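Local atomic coordinates of sialidase B (Streptococcus pneumoniae serotype 4, PDB entry 4XJW), a protein that removes terminal sialic acid from alpha-(2->3)-, alpha-(2->6)- and alpha-(2->8)-linked glycoconjugates, working as an intramolecular trans-sialidase of glycosyl hydrolase family 33. Residues I78-K83 with S140-I145; N54-F59 with G144-T149. The protein carries 1 engineered substitution. One frame throughout, in Å; residues are numbered along the deposited sequence.

Contact 1. Residues I78-K83 with S140-I145. With PO4 (phosphate ion), chain D.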
# COMPACT_ATOMS: atom_id res chain seq x y z
N ILE A 78 1.40 -30.42 -1.44
CA ILE A 78 1.17 -31.59 -0.60
C ILE A 78 0.35 -32.57 -1.42
O ILE A 78 -0.82 -32.33 -1.70
CB ILE A 78 0.46 -31.23 0.73
CG1 ILE A 78 0.92 -29.87 1.25
CG2 ILE A 78 0.72 -32.29 1.78
CD1 ILE A 78 -0.17 -29.03 1.83
N ARG A 79 0.99 -33.67 -1.83
CA ARG A 79 0.40 -34.53 -2.85
C ARG A 79 0.50 -36.01 -2.50
O ARG A 79 1.55 -36.48 -2.06
CB ARG A 79 1.09 -34.30 -4.20
CG ARG A 79 1.17 -32.83 -4.60
CD ARG A 79 1.81 -32.66 -5.95
NE ARG A 79 0.96 -33.23 -7.00
CZ ARG A 79 1.30 -33.31 -8.28
NH1 ARG A 79 2.47 -32.86 -8.71
NH2 ARG A 79 0.44 -33.85 -9.14
N ASP A 80 -0.59 -36.73 -2.72
CA ASP A 80 -0.61 -38.18 -2.51
C ASP A 80 -1.62 -38.75 -3.49
O ASP A 80 -2.82 -38.54 -3.35
CB ASP A 80 -1.01 -38.51 -1.07
CG ASP A 80 -0.92 -40.00 -0.74
OD1 ASP A 80 -1.41 -40.83 -1.54
OD2 ASP A 80 -0.37 -40.34 0.33
N ALA A 81 -1.12 -39.47 -4.50
CA ALA A 81 -1.97 -39.96 -5.58
C ALA A 81 -2.94 -41.03 -5.11
O ALA A 81 -4.04 -41.16 -5.65
CB ALA A 81 -1.11 -40.49 -6.71
N GLN A 82 -2.53 -41.81 -4.12
CA GLN A 82 -3.37 -42.90 -3.62
C GLN A 82 -4.50 -42.37 -2.74
O GLN A 82 -5.53 -43.04 -2.58
CB GLN A 82 -2.53 -43.92 -2.85
CG GLN A 82 -1.69 -44.83 -3.76
CD GLN A 82 -0.46 -44.14 -4.33
OE1 GLN A 82 0.38 -43.64 -3.58
NE2 GLN A 82 -0.36 -44.10 -5.64
N LYS A 83 -4.31 -41.19 -2.16
CA LYS A 83 -5.37 -40.53 -1.40
C LYS A 83 -6.17 -39.58 -2.30
O LYS A 83 -7.22 -39.07 -1.90
CB LYS A 83 -4.80 -39.78 -0.20
CG LYS A 83 -4.05 -40.65 0.81
CD LYS A 83 -3.37 -39.79 1.89
CE LYS A 83 -2.63 -40.64 2.92
NZ LYS A 83 -1.60 -41.55 2.31
N SER A 140 3.89 -36.28 6.91
CA SER A 140 4.55 -37.52 7.28
C SER A 140 3.79 -38.76 6.81
O SER A 140 4.28 -39.88 6.93
CB SER A 140 4.70 -37.59 8.80
OG SER A 140 3.41 -37.57 9.40
N ASN A 141 2.58 -38.57 6.30
CA ASN A 141 1.77 -39.72 5.93
C ASN A 141 1.53 -39.83 4.42
O ASN A 141 0.62 -40.54 3.98
CB ASN A 141 0.45 -39.74 6.69
CG ASN A 141 -0.20 -41.12 6.71
OD1 ASN A 141 0.49 -42.14 6.83
ND2 ASN A 141 -1.51 -41.16 6.58
N ILE A 142 2.35 -39.15 3.64
CA ILE A 142 2.31 -39.34 2.20
C ILE A 142 2.79 -40.76 1.88
O ILE A 142 3.84 -41.19 2.35
CB ILE A 142 3.13 -38.27 1.45
CG1 ILE A 142 2.46 -36.90 1.61
CG2 ILE A 142 3.27 -38.62 -0.02
CD1 ILE A 142 3.37 -35.73 1.30
N ASN A 143 1.99 -41.50 1.12
CA ASN A 143 2.26 -42.92 0.88
C ASN A 143 3.64 -43.18 0.29
O ASN A 143 3.97 -42.66 -0.78
CB ASN A 143 1.19 -43.53 -0.02
CG ASN A 143 1.31 -45.05 -0.12
OD1 ASN A 143 1.65 -45.72 0.86
ND2 ASN A 143 1.05 -45.59 -1.30
N GLY A 144 4.44 -43.96 1.00
CA GLY A 144 5.74 -44.38 0.48
C GLY A 144 6.86 -43.36 0.51
O GLY A 144 7.86 -43.54 -0.19
N ILE A 145 6.73 -42.31 1.31
CA ILE A 145 7.83 -41.36 1.48
C ILE A 145 9.11 -42.10 1.87
O ILE A 145 9.09 -42.95 2.77
CB ILE A 145 7.50 -40.26 2.53
CG1 ILE A 145 6.75 -39.10 1.87
CG2 ILE A 145 8.77 -39.73 3.15
CD1 ILE A 145 6.40 -38.00 2.84
P PO4 D . 4.09 -31.69 -11.77
O1 PO4 D . 5.36 -31.98 -12.52
O2 PO4 D . 3.48 -32.98 -11.24
O3 PO4 D . 4.43 -30.78 -10.61
O4 PO4 D . 3.11 -31.01 -12.69

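Contact 2. Residues N54-F59 with G144-T149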
# COMPACT_ATOMS: atom_id res chain seq x y z
N ASN A 54 8.07 -39.66 -1.96
CA ASN A 54 8.21 -41.03 -2.41
C ASN A 54 8.99 -40.94 -3.72
O ASN A 54 8.48 -40.42 -4.71
CB ASN A 54 6.85 -41.68 -2.64
CG ASN A 54 6.95 -43.13 -3.09
OD1 ASN A 54 7.96 -43.56 -3.65
ND2 ASN A 54 5.89 -43.90 -2.85
N SER A 55 10.22 -41.45 -3.72
CA SER A 55 11.10 -41.28 -4.87
C SER A 55 11.01 -42.43 -5.87
O SER A 55 11.76 -42.45 -6.84
CB SER A 55 12.55 -41.14 -4.41
OG SER A 55 13.01 -42.34 -3.83
N LYS A 56 10.11 -43.37 -5.65
CA LYS A 56 10.04 -44.57 -6.49
C LYS A 56 9.35 -44.32 -7.83
O LYS A 56 8.48 -43.46 -7.95
CB LYS A 56 9.35 -45.71 -5.75
CG LYS A 56 10.11 -46.17 -4.52
CD LYS A 56 9.43 -47.35 -3.86
CE LYS A 56 10.28 -47.91 -2.73
NZ LYS A 56 9.91 -49.32 -2.42
N ALA A 57 9.75 -45.10 -8.84
CA ALA A 57 9.08 -45.05 -10.13
C ALA A 57 7.60 -45.32 -9.93
O ALA A 57 7.23 -46.19 -9.14
CB ALA A 57 9.68 -46.08 -11.07
N GLY A 58 6.75 -44.55 -10.61
CA GLY A 58 5.31 -44.72 -10.49
C GLY A 58 4.66 -43.86 -9.41
O GLY A 58 3.43 -43.84 -9.29
N PHE A 59 5.47 -43.16 -8.61
CA PHE A 59 4.93 -42.38 -7.50
C PHE A 59 5.37 -40.92 -7.54
O PHE A 59 5.61 -40.31 -6.49
CB PHE A 59 5.31 -43.01 -6.15
CG PHE A 59 4.68 -44.36 -5.93
CD1 PHE A 59 3.44 -44.47 -5.33
CD2 PHE A 59 5.33 -45.52 -6.34
CE1 PHE A 59 2.85 -45.71 -5.12
CE2 PHE A 59 4.75 -46.76 -6.14
CZ PHE A 59 3.51 -46.86 -5.53
N GLY A 144 4.44 -43.96 1.00
CA GLY A 144 5.74 -44.38 0.48
C GLY A 144 6.86 -43.36 0.51
O GLY A 144 7.86 -43.54 -0.19
N ILE A 145 6.73 -42.31 1.31
CA ILE A 145 7.83 -41.36 1.48
C ILE A 145 9.11 -42.10 1.87
O ILE A 145 9.09 -42.95 2.77
CB ILE A 145 7.50 -40.26 2.53
CG1 ILE A 145 6.75 -39.10 1.87
CG2 ILE A 145 8.77 -39.73 3.15
CD1 ILE A 145 6.40 -38.00 2.84
N ASP A 146 10.19 -41.81 1.16
CA ASP A 146 11.48 -42.45 1.41
C ASP A 146 12.68 -41.52 1.21
O ASP A 146 13.82 -41.95 1.30
CB ASP A 146 11.64 -43.72 0.55
CG ASP A 146 11.55 -43.45 -0.95
OD1 ASP A 146 11.81 -42.32 -1.41
OD2 ASP A 146 11.22 -44.41 -1.69
N LYS A 147 12.41 -40.24 0.97
CA LYS A 147 13.48 -39.28 0.73
C LYS A 147 13.17 -37.93 1.36
O LYS A 147 12.04 -37.44 1.23
CB LYS A 147 13.69 -39.06 -0.76
CG LYS A 147 14.36 -40.20 -1.48
CD LYS A 147 15.82 -40.31 -1.10
CE LYS A 147 16.55 -41.25 -2.05
NZ LYS A 147 17.98 -41.38 -1.69
N ALA A 148 14.16 -37.35 2.03
CA ALA A 148 14.08 -35.96 2.49
C ALA A 148 15.21 -35.19 1.81
O ALA A 148 16.36 -35.63 1.82
CB ALA A 148 14.22 -35.90 4.01
N THR A 149 14.88 -34.05 1.21
CA THR A 149 15.81 -33.39 0.32
C THR A 149 15.87 -31.88 0.57
O THR A 149 14.85 -31.25 0.86
CB THR A 149 15.39 -33.62 -1.14
OG1 THR A 149 15.12 -35.01 -1.33
CG2 THR A 149 16.49 -33.19 -2.10

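Contact 1. Residues I78-K83 with S140-I145
Asp80 and Asn143 are joined by a nearly straight hydrogen bond, Asn143 N to Asp80 OD2 at 2.7 Å (167° at the hydrogen). With CG anti to the backbone N (chi1 -174°), the carboxylate of Asp80 reaches out to the 140-145 loop. OD2 is gripped from both faces of its plane: Asn143 N comes over one, and over the other comes Lys83 NZ, which forms a salt bridge with Asp80 OD2 at 2.6 Å. Asp80 OD1 turns back on its own chain and accepts from Lys83 N at 3.0 Å, an Asx motif that fixes the bend after the strand. This buried carboxylate thus has partners at both oxygens, and the nearby lysine probably favours its charged form.

The ammonium group is shared. The Lys83 chain runs straight until it bends at its last torsion, which brings NZ to Asn141 O at 3.0 Å. A hydrogen bond between side-chain amides adds to this: Asn143 ND2 gives a straight bond to Gln82 OE1 at 3.1 Å, approaching from above that carbonyl plane, with the two amides steeply inclined; Asn62 ND2, the stronger partner, donates to Gln82 OE1 as well.

Apolar side chains barely meet: Ile142 CD1 is 4.4 Å from Ile78 CG2. The Ile142 CG2 methyl sits instead against a backbone carbonyl, 3.4 Å from Arg79 O. Arg79 leaves on the far side, where NH1 binds a phosphate ion, probably from the crystallisation liquor, that Arg155 also holds.

Strand 74-80 ends here between strands 63-69 and 85-91, and the loop leading into strand 147-150 closes over its end, with Ile142 resting on Phe64.

Contact 2. Residues N54-F59 with G144-T149
Asn54 and Ile145 bring their CA atoms to 3.9 Å where the two segments run side by side, and just beyond them Asp146 and Lys147 both face Ser53 in a classic beta bulge. The Asp146 carboxylate bonds to Ser55, both to its backbone N and to its hydroxyl. Asp146 OD1 takes both hydrogen bonds, from Ser55 N at 2.9 Å and from Ser55 OG at 2.7 Å. Both donors lie on the syn side of the carboxylate, but they approach from opposite faces of its plane. Rotation of Asp146 CG to between its own N and carbonyl carbon (chi1 59°) swings OD1 over to the serine.

The two strands concerned, 46-53 and 147-150, are antiparallel neighbours in one sheet of the N-terminal domain, whose sequence family belongs to the concanavalin-like clan. The bulge lies at the end of their pairing, where the 54-59 loop leaves the sheet. An Asx turn starts that loop: Asn54 OD1 accepts from Lys56 N at 2.9 Å. A type II turn from Lys56 to Phe59 follows.

Gly144 O stands over the face of the Asn54 amide, 3.1 Å from Asn54 CG and not hydrogen-bonded to it; ND2 donates instead to Asn143 O. Gly144, at positive phi, brings its backbone close against that amide. Lys56 passes CG by Asp146 OD2 at 3.5 Å, its NZ staying 5.1 Å from that oxygen, a separation at which opposite charges may still attract weakly. Lys147 lays CG beside Ser55 CB at 3.6 Å, then bends at chi2 to carry its ammonium group to Asp18.

In the fold
Contacts 1 and 2 lie on the same six-stranded antiparallel sheet of the N-terminal domain, their centres about 9 Å apart, and both use the chain leading into strand 147-150. Contact 1 is partly buried and centres on a carboxylate paired with a lysine; contact 2 is a surface contact, in which a carboxylate instead takes two bonds from one serine and its nearest lysine ammonium stays at a distance. The type II turn from Ile142 to Ile145 carries the chain from one to the other. The loop after strand 46-53 also reaches contact 1, through Asn54 and through Phe59, which packs on Gln82. Both lie away from the active site.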